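Local coordinates for protein leucine aminopeptidase 1 (Caenorhabditis elegans, PDB 2HC9) that releases N-terminal amino acids, preferably leucine, from peptides as a metalloaminopeptidase using two zinc ions per subunit, and probably acts as a digestive enzyme, at residues M282-A285 / Y286-L289; A474-S477 / T478-G481. The protein carries 1 engineered substitution. All blocks are in the same frame, centred on the assembly; numbering follows the deposited sequence. Where two conformers were deposited one is given.

Contact 1: M282-A285 / Y286-L289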
loop_
_atom_site.group_PDB
_atom_site.type_symbol
_atom_site.label_atom_id
_atom_site.label_comp_id
_atom_site.label_asym_id
_atom_site.label_seq_id
_atom_site.Cartn_x
_atom_site.Cartn_y
_atom_site.Cartn_z
ATOM N N MET A 282 15.656 -20.037 26.872
ATOM C CA MET A 282 15.212 -21.009 27.897
ATOM C C MET A 282 16.241 -22.138 28.070
ATOM O O MET A 282 16.577 -22.521 29.201
ATOM C CB MET A 282 13.830 -21.609 27.559
ATOM C CG MET A 282 12.651 -20.593 27.694
ATOM S SD MET A 282 12.735 -19.634 29.229
ATOM C CE MET A 282 11.025 -19.648 29.796
ATOM N N LEU A 283 16.735 -22.658 26.949
ATOM C CA LEU A 283 17.783 -23.695 26.965
ATOM C C LEU A 283 19.014 -23.239 27.742
ATOM O O LEU A 283 19.563 -23.987 28.580
ATOM C CB LEU A 283 18.197 -24.019 25.519
ATOM C CG LEU A 283 19.360 -25.012 25.370
ATOM C CD1 LEU A 283 18.945 -26.346 26.003
ATOM C CD2 LEU A 283 19.824 -25.153 23.917
ATOM N N GLU A 284 19.474 -22.018 27.461
ATOM C CA GLU A 284 20.695 -21.527 28.095
ATOM C C GLU A 284 20.501 -21.060 29.523
ATOM O O GLU A 284 21.427 -21.148 30.333
ATOM C CB GLU A 284 21.384 -20.456 27.233
ATOM C CG GLU A 284 21.735 -20.973 25.814
ATOM C CD GLU A 284 22.784 -22.095 25.817
ATOM O OE1 GLU A 284 23.597 -22.149 26.764
ATOM O OE2 GLU A 284 22.808 -22.888 24.843
ATOM N N ALA A 285 19.290 -20.603 29.852
ATOM C CA ALA A 285 18.913 -20.410 31.270
ATOM C C ALA A 285 18.944 -21.715 32.054
ATOM O O ALA A 285 19.462 -21.752 33.163
ATOM C CB ALA A 285 17.513 -19.765 31.408
ATOM N N TYR A 286 18.344 -22.762 31.492
ATOM C CA TYR A 286 18.318 -24.078 32.116
ATOM C C TYR A 286 19.756 -24.527 32.369
ATOM O O TYR A 286 20.081 -24.992 33.459
ATOM C CB TYR A 286 17.602 -25.055 31.179
ATOM C CG TYR A 286 17.559 -26.505 31.631
ATOM C CD1 TYR A 286 16.506 -26.969 32.421
ATOM C CD2 TYR A 286 18.566 -27.417 31.250
ATOM C CE1 TYR A 286 16.432 -28.278 32.823
ATOM C CE2 TYR A 286 18.499 -28.762 31.645
ATOM C CZ TYR A 286 17.422 -29.180 32.424
ATOM O OH TYR A 286 17.323 -30.486 32.837
ATOM N N SER A 287 20.601 -24.391 31.352
ATOM C CA SER A 287 22.009 -24.762 31.474
ATOM C C SER A 287 22.705 -24.035 32.641
ATOM O O SER A 287 23.342 -24.672 33.489
ATOM C CB SER A 287 22.739 -24.493 30.166
ATOM O OG SER A 287 24.135 -24.760 30.281
ATOM N N ALA A 288 22.570 -22.719 32.698
ATOM C CA ALA A 288 23.238 -21.934 33.773
ATOM C C ALA A 288 22.734 -22.339 35.181
ATOM O O ALA A 288 23.522 -22.471 36.124
ATOM C CB ALA A 288 23.027 -20.434 33.537
ATOM N N LEU A 289 21.424 -22.556 35.320
ATOM C CA LEU A 289 20.841 -22.913 36.618
ATOM C C LEU A 289 21.285 -24.310 37.052
ATOM O O LEU A 289 21.608 -24.528 38.217
ATOM C CB LEU A 289 19.311 -22.863 36.556
ATOM C CG LEU A 289 18.738 -21.427 36.444
ATOM C CD1 LEU A 289 17.233 -21.434 36.026
ATOM C CD2 LEU A 289 18.937 -20.633 37.733
HETATM O O HOH W 1 25.553 -23.091 28.592
#

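Contact 2: A474-S477 / T478-G481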
loop_
_atom_site.group_PDB
_atom_site.type_symbol
_atom_site.label_atom_id
_atom_site.label_comp_id
_atom_site.label_asym_id
_atom_site.label_seq_id
_atom_site.Cartn_x
_atom_site.Cartn_y
_atom_site.Cartn_z
ATOM N N ALA A 474 20.138 -14.277 31.961
ATOM C CA ALA A 474 20.353 -13.376 33.103
ATOM C C ALA A 474 19.045 -13.229 33.883
ATOM O O ALA A 474 19.042 -13.330 35.105
ATOM C CB ALA A 474 20.894 -12.015 32.649
ATOM N N LEU A 475 17.938 -13.000 33.178
ATOM C CA LEU A 475 16.614 -12.886 33.823
ATOM C C LEU A 475 16.297 -14.095 34.703
ATOM O O LEU A 475 15.943 -13.941 35.872
ATOM C CB LEU A 475 15.509 -12.790 32.752
ATOM C CG LEU A 475 14.104 -12.664 33.347
ATOM C CD1 LEU A 475 13.970 -11.387 34.254
ATOM C CD2 LEU A 475 13.094 -12.596 32.191
ATOM N N PHE A 476 16.413 -15.301 34.148
ATOM C CA PHE A 476 16.033 -16.478 34.922
ATOM C C PHE A 476 17.038 -16.878 35.986
ATOM O O PHE A 476 16.681 -17.495 36.971
ATOM C CB PHE A 476 15.645 -17.655 34.032
ATOM C CG PHE A 476 14.290 -17.482 33.421
ATOM C CD1 PHE A 476 13.150 -17.731 34.177
ATOM C CD2 PHE A 476 14.153 -16.975 32.131
ATOM C CE1 PHE A 476 11.866 -17.513 33.640
ATOM C CE2 PHE A 476 12.879 -16.774 31.573
ATOM C CZ PHE A 476 11.734 -17.037 32.336
ATOM N N SER A 477 18.292 -16.504 35.786
ATOM C CA SER A 477 19.291 -16.689 36.840
ATOM C C SER A 477 18.937 -15.875 38.065
ATOM O O SER A 477 19.036 -16.375 39.176
ATOM C CB SER A 477 20.677 -16.286 36.336
ATOM O OG SER A 477 21.091 -17.271 35.419
ATOM N N THR A 478 18.513 -14.627 37.862
ATOM C CA THR A 478 18.128 -13.771 39.001
ATOM C C THR A 478 16.780 -14.183 39.545
ATOM O O THR A 478 16.590 -14.190 40.756
ATOM C CB THR A 478 18.136 -12.214 38.750
ATOM O OG1 THR A 478 17.250 -11.852 37.679
ATOM C CG2 THR A 478 19.555 -11.684 38.478
ATOM N N LEU A 479 15.846 -14.544 38.673
ATOM C CA LEU A 479 14.507 -14.949 39.142
ATOM C C LEU A 479 14.521 -16.246 39.974
ATOM O O LEU A 479 13.868 -16.333 41.040
ATOM C CB LEU A 479 13.536 -15.098 37.955
ATOM C CG LEU A 479 12.087 -15.490 38.318
ATOM C CD1 LEU A 479 11.447 -14.359 39.123
ATOM C CD2 LEU A 479 11.300 -15.733 37.032
ATOM N N LEU A 480 15.261 -17.240 39.488
ATOM C CA LEU A 480 15.242 -18.579 40.079
ATOM C C LEU A 480 16.553 -18.924 40.801
ATOM O O LEU A 480 16.725 -20.041 41.293
ATOM C CB LEU A 480 14.943 -19.635 39.019
ATOM C CG LEU A 480 13.663 -19.433 38.180
ATOM C CD1 LEU A 480 13.561 -20.510 37.105
ATOM C CD2 LEU A 480 12.440 -19.528 39.130
ATOM N N GLY A 481 17.470 -17.964 40.856
ATOM C CA GLY A 481 18.796 -18.184 41.462
ATOM C C GLY A 481 18.795 -18.485 42.955
ATOM O O GLY A 481 19.767 -19.031 43.472
#

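Contact 1: M282-A285 / Y286-L289
S287 turns OG anti to its main-chain N (chi1 176°), while E284, three residues earlier, has CG anti to its carbonyl carbon (chi1 -58°) and bends again at CG. This puts both polar ends on one flank of the helix, a water's width apart, with OE1 of E284 4.2 Å from CB of S287. A water closes the remaining gap: it donates to OE1 of E284 at 2.8 Å and is also hydrogen-bonded to OG of S287 at 2.8 Å. Four i to i+4 bonds carry the backbone past this bridge. In one of them A288 N lies 3.1 Å from E284 O and is tilted 33° from the carbonyl plane; the same oxygen also takes a bond from the hydroxyl of S169 on helix 157-178. One turn on, CG of L289 sits 3.4 Å from A285 O, the acceptor of its own N-H. The buried side chain of Y286 packs on L236 and H238 of strand 232-238 and on L298 and A300 of strand 297-307, and its OH is hydrogen-bonded to S202 OG. Helix 277-290 is the connecting helix of a beta-alpha-beta unit between strands 256-257 and 297-307, and starts two residues after the zinc ligand D275. E284 and S287 are buried, and a carboxylate accepting a water proton there is consistent with an ionised side chain whose charge is partly satisfied by this bridging water.

Contact 2: A474-S477 / T478-G481
The backbone is helical from A474 through L479, and i to i+4 hydrogen bonds run from the N-H groups of T478, L479 and L480 to the carbonyls of A474, L475 and F476, the last with L480 N 2.9 Å from F476 O and tilted 35° from the carbonyl plane. On the apolar flank F476 has CG anti to its carbonyl carbon (chi1 -75°), which lays the ring beside the two leucines of the next turn, all three pointing the same way. CE1 of F476 meets CD2 of L479 at 3.9 Å, and CD1 of the ring lies 4.1 Å from CD1 of L480, so the CD1-CE1 bond meets one methyl of each leucine, both obliquely. Beyond the helix, F476 makes an edge-to-face pair with F358 of strand 356-361 in the central sheet. Helix 473-480 is the last helix of the chain in this M17 aminopeptidase, lodged among helices 157-178, 277-290 and 383-396 on a face of the catalytic domain's mixed sheet. Toward helix 383-396 it presents T478 and L479: L479 rests on E388 and A392, while in one of the two conformers of T478 OG1 is hydrogen-bonded to A392 O. In that conformer OG1 of T478 also lies 3.1 Å from L475 O, a bond that is not settled because its one proton has another acceptor within reach. S477 touches F162 and L166 of helix 157-178, and its OG bonds to the carbonyl of P473 one turn back. At the start of the helix, D398 OD2 takes the N-H of L475.

Neither contact closes a loop: each joins successive turns of a single helix, and they follow in series without nesting or crossing. From the N terminus, contact 1 comes first, in helix 277-290 between two strands of the catalytic sheet; contact 2 lies nearly two hundred residues later, in the chain's last helix, 473-480. In space the two helices pack together. SD of M282 lies 3.7 Å from CE2 of F476, CB of A285 meets CB of F476, and CD1 of L289 touches CD1 of L480. Both also border helix 157-178, through E284 and A288 of contact 1 and S477 of contact 2, while contact 2 extends to helix 383-396.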